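Formylmethanofuran--tetrahydromethanopterin formyltransferase (Methanosarcina barkeri, PDB 1M5S) probably catalyses the reversible transfer of a formyl group from formylmethanofuran to tetrahydromethanopterin, a step of methanogenesis from carbon dioxide. Local coordinates at residues L84-Q87 / L88-I92; P109-E112 / K113-N116; F169-S172 / Q173-L177. All blocks are in the same frame, centred on the assembly; numbering follows the deposited sequence.

Interaction 1 (L84-Q87 / L88-I92); sequences LEEQ and LLERI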
loop_
_atom_site.group_PDB
_atom_site.type_symbol
_atom_site.label_atom_id
_atom_site.label_comp_id
_atom_site.label_asym_id
_atom_site.label_seq_id
_atom_site.Cartn_x
_atom_site.Cartn_y
_atom_site.Cartn_z
ATOM N N LEU A 84 26.252 15.762 8.710
ATOM C CA LEU A 84 25.855 14.575 7.958
ATOM C C LEU A 84 26.192 13.269 8.679
ATOM O O LEU A 84 25.329 12.405 8.828
ATOM C CB LEU A 84 26.514 14.579 6.576
ATOM C CG LEU A 84 25.946 13.573 5.573
ATOM C CD1 LEU A 84 24.432 13.740 5.504
ATOM C CD2 LEU A 84 26.577 13.770 4.203
ATOM N N GLU A 85 27.452 13.118 9.087
ATOM C CA GLU A 85 27.890 11.968 9.875
ATOM C C GLU A 85 27.001 11.799 11.096
ATOM O O GLU A 85 26.583 10.691 11.419
ATOM C CB GLU A 85 29.352 12.145 10.317
ATOM C CG GLU A 85 29.873 11.052 11.259
ATOM C CD GLU A 85 31.395 10.936 11.266
ATOM O OE1 GLU A 85 32.077 11.971 11.430
ATOM O OE2 GLU A 85 31.910 9.805 11.124
ATOM N N GLU A 86 26.651 12.919 11.719
ATOM C CA GLU A 86 25.764 12.925 12.876
ATOM C C GLU A 86 24.378 12.397 12.505
ATOM O O GLU A 86 23.826 11.552 13.210
ATOM C CB GLU A 86 25.650 14.348 13.432
ATOM C CG GLU A 86 24.957 14.471 14.786
ATOM C CD GLU A 86 24.795 15.921 15.232
ATOM O OE1 GLU A 86 25.555 16.795 14.755
ATOM O OE2 GLU A 86 23.901 16.190 16.060
ATOM N N GLN A 87 23.843 12.877 11.381
ATOM C CA GLN A 87 22.512 12.485 10.926
ATOM C C GLN A 87 22.487 11.022 10.519
ATOM O O GLN A 87 21.517 10.316 10.775
ATOM C CB GLN A 87 22.069 13.346 9.746
ATOM C CG GLN A 87 21.547 14.699 10.146
ATOM C CD GLN A 87 20.411 14.619 11.139
ATOM O OE1 GLN A 87 19.320 14.168 10.809
ATOM N NE2 GLN A 87 20.647 15.101 12.356
ATOM N N LEU A 88 23.574 10.570 9.904
ATOM C CA LEU A 88 23.722 9.170 9.543
ATOM C C LEU A 88 23.707 8.278 10.778
ATOM O O LEU A 88 22.986 7.283 10.819
ATOM C CB LEU A 88 25.021 8.957 8.774
ATOM C CG LEU A 88 25.002 9.461 7.335
ATOM C CD1 LEU A 88 26.383 9.319 6.722
ATOM C CD2 LEU A 88 23.982 8.679 6.539
ATOM N N LEU A 89 24.446 8.682 11.807
ATOM C CA LEU A 89 24.524 7.916 13.045
ATOM C C LEU A 89 23.163 7.786 13.701
ATOM O O LEU A 89 22.721 6.684 13.993
ATOM C CB LEU A 89 25.510 8.563 14.035
ATOM C CG LEU A 89 26.876 7.897 14.182
ATOM C CD1 LEU A 89 26.689 6.418 14.475
ATOM C CD2 LEU A 89 27.672 8.094 12.904
ATOM N N GLU A 90 22.477 8.913 13.860
ATOM C CA GLU A 90 21.212 8.953 14.577
ATOM C C GLU A 90 20.072 8.287 13.788
ATOM O O GLU A 90 19.249 7.578 14.360
ATOM C CB GLU A 90 20.856 10.406 14.906
ATOM C CG GLU A 90 21.749 11.004 15.991
ATOM C CD GLU A 90 21.434 12.447 16.306
ATOM O OE1 GLU A 90 20.235 12.789 16.441
ATOM O OE2 GLU A 90 22.399 13.230 16.460
ATOM N N ARG A 91 20.071 8.463 12.471
ATOM C CA ARG A 91 18.974 7.976 11.609
ATOM C C ARG A 91 19.107 6.474 11.293
ATOM O O ARG A 91 18.107 5.750 11.190
ATOM C CB ARG A 91 18.940 8.763 10.302
ATOM C CG ARG A 91 18.022 9.989 10.375
ATOM C CD ARG A 91 18.305 11.011 9.273
ATOM N NE ARG A 91 17.702 12.328 9.532
ATOM C CZ ARG A 91 16.391 12.588 9.417
ATOM N NH1 ARG A 91 15.526 11.632 9.055
ATOM N NH2 ARG A 91 15.843 13.790 9.645
ATOM N N ILE A 92 20.336 6.021 11.063
ATOM C CA ILE A 92 20.578 4.606 10.833
ATOM C C ILE A 92 20.558 3.824 12.147
ATOM O O ILE A 92 19.902 2.788 12.254
ATOM C CB ILE A 92 21.894 4.386 10.095
ATOM C CG1 ILE A 92 21.777 4.948 8.678
ATOM C CG2 ILE A 92 22.215 2.916 10.030
ATOM C CD1 ILE A 92 22.956 4.652 7.813
HETATM O O HOH W 1 19.067 15.204 15.330
#
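Two bends bring Q87 to R91: CG of Q87 stands anti to its carbonyl carbon (chi1 -80°), and a second turn at chi2 (-56°) lays the amide forward along the helix, beside the extended arginine. There Q87 OE1 accepts a nearly straight hydrogen bond from R91 NE, 2.8 Å long. The oxygen meets the guanidinium at its edge, close to the plane, while the amide and guanidinium planes are turned 63° apart. R91 also bonds through its backbone, R91 N to Q87 O at 2.9 Å, so R91 holds Q87 at both its backbone and its side-chain oxygen. Beyond this pair, NH1 reaches the carbonyls of A40 and G42 and NH2 that of F43, and F43 of the second subunit packs on Q87, E90 and R91. A leucine in place of R91 would probably leave Q87 OE1 without its donor, set that amide free to turn and strip the three carbonyls of their shared partner. Next along the exposed flank, E86 and E90 lie side by side, OE2 to OE2 at 3.3 Å. That proximity of like charges would probably raise the proton affinity of one carboxylate. A water donates to E90 OE1 at 2.9 Å and accepts a weak bond from Q87 NE2. On another flank, E85 CG lies alongside L89 CD2 at 4.0 Å. The buried side is apolar: L84 CG faces L88 CD1 at 4.4 Å, both leucines resting on A21 and I76 of the neighbouring strands. Backbone bonds such as L88 N to L84 O, 2.8 Å, run beneath all of these pairs. This is the i to i+4 pattern of an amphipathic helix lying against strands in an alpha/beta sandwich, with its Q87–R91 edge turned to a subunit interface.

Interaction 2 (P109-E112 / K113-N116); sequences PEAE and KQDN. Unlike the reference sequence in segment 113-116: D115 (reference Phe).
Q114 carries the side-chain hydrogen bonding of this turn, donating from NE2 to A111 O at 3.2 Å. The bond is bent at the oxygen, with a C=O...N angle of 126°, and the donor stands off the carbonyl plane instead of lying in it. A111 O is likewise somewhat out of the amide plane of Q114. The side chain gets there by folding twice: CG sits anti to the carbonyl carbon (chi1 -65°) and the chain kinks again at chi2 (-74°), swinging the amide back over the residues just before it. NE2 has a second acceptor in L108 O, and OE1 takes a hydrogen bond from N106 ND2, which fixes the rotation of the amide from its other end. P109 O is also close, 3.1 Å from Q114 NE2, but the angle is too poor for a hydrogen bond. The glutamine thus closes the loop between strands 103-106 and 113-115, both of which pair with the long strand 147-170, the first parallel to it and the second antiparallel. One amide ties together N106, at the end of the first strand, and L108 and A111 of the loop. Water adds a further bridge, donating to E112 O at 2.8 Å and accepting a weak bond from Q114 N at 3.2 Å. Van der Waals contact is slight: A111 CB, directed at the residues that follow, lies 3.9 Å from K113 O and 4.2 Å from Q114 NE2, and also touches I158 of strand 147-170. The charged residues diverge. E112 is extended, its carboxylate leading off from the strand, whereas K113 is bent at chi2 and chi4 and makes a cation-pi contact with Y81, which begins helix 81-95.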
loop_
_atom_site.group_PDB
_atom_site.type_symbol
_atom_site.label_atom_id
_atom_site.label_comp_id
_atom_site.label_asym_id
_atom_site.label_seq_id
_atom_site.Cartn_x
_atom_site.Cartn_y
_atom_site.Cartn_z
ATOM N N PRO A 109 30.280 3.893 -2.578
ATOM C CA PRO A 109 31.489 3.190 -2.137
ATOM C C PRO A 109 32.790 3.748 -2.723
ATOM O O PRO A 109 33.819 3.779 -2.047
ATOM C CB PRO A 109 31.240 1.752 -2.584
ATOM C CG PRO A 109 30.367 1.891 -3.772
ATOM C CD PRO A 109 29.448 3.036 -3.441
ATOM N N GLU A 110 32.734 4.193 -3.978
ATOM C CA GLU A 110 33.897 4.748 -4.665
ATOM C C GLU A 110 34.132 6.231 -4.334
ATOM O O GLU A 110 35.102 6.825 -4.804
ATOM C CB GLU A 110 33.735 4.574 -6.176
ATOM C CG GLU A 110 34.496 3.402 -6.780
ATOM N N ALA A 111 33.282 6.803 -3.477
ATOM C CA ALA A 111 33.351 8.225 -3.130
ATOM C C ALA A 111 34.580 8.544 -2.294
ATOM O O ALA A 111 35.031 7.716 -1.507
ATOM C CB ALA A 111 32.103 8.644 -2.381
ATOM N N GLU A 112 35.063 9.779 -2.395
ATOM C CA GLU A 112 36.269 10.170 -1.676
ATOM C C GLU A 112 36.030 10.327 -0.177
ATOM O O GLU A 112 36.858 9.909 0.634
ATOM C CB GLU A 112 36.847 11.467 -2.247
ATOM C CG GLU A 112 38.339 11.617 -1.980
ATOM C CD GLU A 112 38.800 13.058 -2.028
ATOM O OE1 GLU A 112 38.410 13.842 -1.133
ATOM O OE2 GLU A 112 39.566 13.400 -2.954
ATOM N N LYS A 113 34.914 10.952 0.186
ATOM C CA LYS A 113 34.526 11.076 1.591
ATOM C C LYS A 113 33.812 9.801 2.069
ATOM O O LYS A 113 33.079 9.180 1.305
ATOM C CB LYS A 113 33.617 12.293 1.770
ATOM C CG LYS A 113 33.981 13.165 2.950
ATOM C CD LYS A 113 33.247 12.729 4.192
ATOM C CE LYS A 113 33.454 13.716 5.321
ATOM N NZ LYS A 113 34.833 13.650 5.866
ATOM N N GLN A 114 34.143 9.351 3.280
ATOM C CA GLN A 114 33.559 8.145 3.878
ATOM C C GLN A 114 33.384 8.320 5.385
ATOM O O GLN A 114 34.344 8.613 6.101
ATOM C CB GLN A 114 34.449 6.924 3.633
ATOM C CG GLN A 114 34.598 6.509 2.183
ATOM C CD GLN A 114 33.363 5.832 1.630
ATOM O OE1 GLN A 114 32.467 5.438 2.377
ATOM N NE2 GLN A 114 33.315 5.679 0.310
ATOM N N ASP A 115 32.158 8.143 5.863
ATOM C CA ASP A 115 31.891 8.160 7.294
ATOM C C ASP A 115 31.827 6.711 7.783
ATOM O O ASP A 115 31.244 5.856 7.116
ATOM C CB ASP A 115 30.572 8.888 7.576
ATOM C CG ASP A 115 30.604 10.351 7.146
ATOM O OD1 ASP A 115 29.983 10.694 6.115
ATOM O OD2 ASP A 115 31.235 11.168 7.848
ATOM N N ASN A 116 32.512 6.411 8.884
ATOM C CA ASN A 116 32.635 5.024 9.344
ATOM C C ASN A 116 31.472 4.595 10.242
ATOM O O ASN A 116 31.668 3.957 11.278
ATOM C CB ASN A 116 33.992 4.804 10.043
ATOM C CG ASN A 116 34.101 5.520 11.392
ATOM O OD1 ASN A 116 33.372 6.481 11.682
ATOM N ND2 ASN A 116 35.017 5.039 12.231
HETATM O O HOH W 2 37.270 9.842 3.354
#

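Interaction 3 (F169-S172 / Q173-L177); sequences FGDS and QMTAL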
loop_
_atom_site.group_PDB
_atom_site.type_symbol
_atom_site.label_atom_id
_atom_site.label_comp_id
_atom_site.label_asym_id
_atom_site.label_seq_id
_atom_site.Cartn_x
_atom_site.Cartn_y
_atom_site.Cartn_z
ATOM N N PHE A 169 0.950 24.195 -12.196
ATOM C CA PHE A 169 -0.277 24.983 -12.071
ATOM C C PHE A 169 -1.453 24.137 -12.572
ATOM O O PHE A 169 -1.413 23.614 -13.685
ATOM C CB PHE A 169 -0.185 26.256 -12.928
ATOM C CG PHE A 169 0.849 27.243 -12.460
ATOM C CD1 PHE A 169 2.197 26.894 -12.406
ATOM C CD2 PHE A 169 0.479 28.539 -12.123
ATOM C CE1 PHE A 169 3.159 27.822 -12.029
ATOM C CE2 PHE A 169 1.434 29.476 -11.744
ATOM C CZ PHE A 169 2.776 29.116 -11.698
ATOM N N GLY A 170 -2.498 24.011 -11.764
ATOM C CA GLY A 170 -3.643 23.229 -12.195
ATOM C C GLY A 170 -4.948 23.990 -12.077
ATOM O O GLY A 170 -5.058 24.916 -11.268
ATOM N N ASP A 171 -5.959 23.562 -12.830
ATOM C CA ASP A 171 -7.279 24.183 -12.732
ATOM C C ASP A 171 -7.955 23.928 -11.384
ATOM O O ASP A 171 -8.746 24.743 -10.910
ATOM C CB ASP A 171 -8.189 23.728 -13.884
ATOM C CG ASP A 171 -8.383 22.217 -13.947
ATOM O OD1 ASP A 171 -7.787 21.464 -13.154
ATOM O OD2 ASP A 171 -9.173 21.782 -14.804
ATOM N N SER A 172 -7.558 22.838 -10.737
ATOM C CA SER A 172 -8.102 22.450 -9.442
ATOM C C SER A 172 -6.966 21.906 -8.580
ATOM O O SER A 172 -5.912 21.532 -9.099
ATOM C CB SER A 172 -9.185 21.371 -9.624
ATOM O OG SER A 172 -8.622 20.132 -10.040
ATOM N N GLN A 173 -7.199 21.847 -7.271
ATOM C CA GLN A 173 -6.232 21.281 -6.345
ATOM C C GLN A 173 -5.857 19.860 -6.718
ATOM O O GLN A 173 -4.675 19.514 -6.743
ATOM C CB GLN A 173 -6.785 21.295 -4.923
ATOM C CG GLN A 173 -5.741 21.007 -3.864
ATOM C CD GLN A 173 -6.246 21.287 -2.467
ATOM O OE1 GLN A 173 -7.170 20.634 -1.981
ATOM N NE2 GLN A 173 -5.625 22.254 -1.804
ATOM N N MET A 174 -6.858 19.031 -7.000
ATOM C CA MET A 174 -6.599 17.613 -7.249
ATOM C C MET A 174 -5.963 17.346 -8.608
ATOM O O MET A 174 -5.221 16.384 -8.758
ATOM C CB MET A 174 -7.880 16.793 -7.092
ATOM C CG MET A 174 -8.422 16.770 -5.663
ATOM S SD MET A 174 -7.142 16.686 -4.362
ATOM C CE MET A 174 -6.311 15.134 -4.750
ATOM N N THR A 175 -6.171 18.252 -9.561
ATOM C CA THR A 175 -5.464 18.191 -10.839
ATOM C C THR A 175 -3.966 18.398 -10.648
ATOM O O THR A 175 -3.148 17.611 -11.141
ATOM C CB THR A 175 -5.970 19.265 -11.822
ATOM O OG1 THR A 175 -7.304 18.950 -12.233
ATOM C CG2 THR A 175 -5.074 19.338 -13.049
ATOM N N ALA A 176 -3.617 19.464 -9.929
ATOM C CA ALA A 176 -2.218 19.792 -9.687
ATOM C C ALA A 176 -1.557 18.725 -8.809
ATOM O O ALA A 176 -0.427 18.315 -9.075
ATOM C CB ALA A 176 -2.104 21.173 -9.038
ATOM N N LEU A 177 -2.286 18.231 -7.810
ATOM C CA LEU A 177 -1.742 17.212 -6.916
ATOM C C LEU A 177 -1.496 15.886 -7.635
ATOM O O LEU A 177 -0.487 15.228 -7.398
ATOM C CB LEU A 177 -2.675 16.983 -5.724
ATOM C CG LEU A 177 -2.170 15.992 -4.664
ATOM C CD1 LEU A 177 -0.712 16.297 -4.300
ATOM C CD2 LEU A 177 -3.057 16.067 -3.438
#
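D171, S172 and T175 knot the turn together with their oxygens. CG of D171 lies between its backbone N and carbonyl carbon (chi1 58°), a placement that curls the carboxylate over the first turn of the helix. OD1, through its syn lone pair, there receives the hydroxyl of T175, OG1 to OD1 being 2.7 Å. The two side chains cross at about a right angle. S172 adopts the same kind of first torsion (chi1 70°), and its OG comes 2.8 Å from T175 OG1. At T175, OG1 stands anti to the carbonyl carbon and CG2 anti to the backbone N (chi1 -69°), so the hydroxyl faces both partners and the methyl rests 4.2 Å from G170 CA. S172 OG also hydrogen-bonds with OG of S172 and OG1 of T175 of the third subunit, and T175 OG1 with that S172 OG, making a buried cluster of oxygens shared across that interface. These residues form a strand-to-helix turn: the long strand 147-170 ends at G170, S172 occupies the N-cap position, and helix 173-187 follows, its first turn closed by A176 N to S172 O at 3.2 Å. The carboxylate of D171, lying near that helix start, would probably be favoured by the helix dipole. G170 suits its place because a CB there would fall 2.9 Å from A176 N, a clash. A176 CB instead packs 4.0 Å from G170 N. Q173 and M174 reach other subunits. Q173, extended with CG anti to the backbone N, sends NE2 to E146 O of the second subunit, while M174, folded at every torsion, leads away from the turn and packs on T178 of the third subunit and A28 of the second.

Along the chain the three follow in series. Interactions 1 and 2 are neighbours, their centres 14 Å apart: the first half of helix 81-95 meets the end of strand 113-115, with E85 CB 3.3 Å from D115 OD2 and L88 CD1 3.9 Å from D115 OD1. Interaction 3 lies on the opposite side of the chain's centre, about 37 Å from interaction 1 and 42 Å from interaction 2, centre to centre, and belongs to the proximal lobe, the other two to the N-terminal part of the chain. Strand 147-170 spans this distance, pairing with 113-115 and running on into interaction 3. Interactions 1 and 3 both touch the second subunit, so widely separated helices take part in the tetramer, whereas interaction 2 stays on the surface.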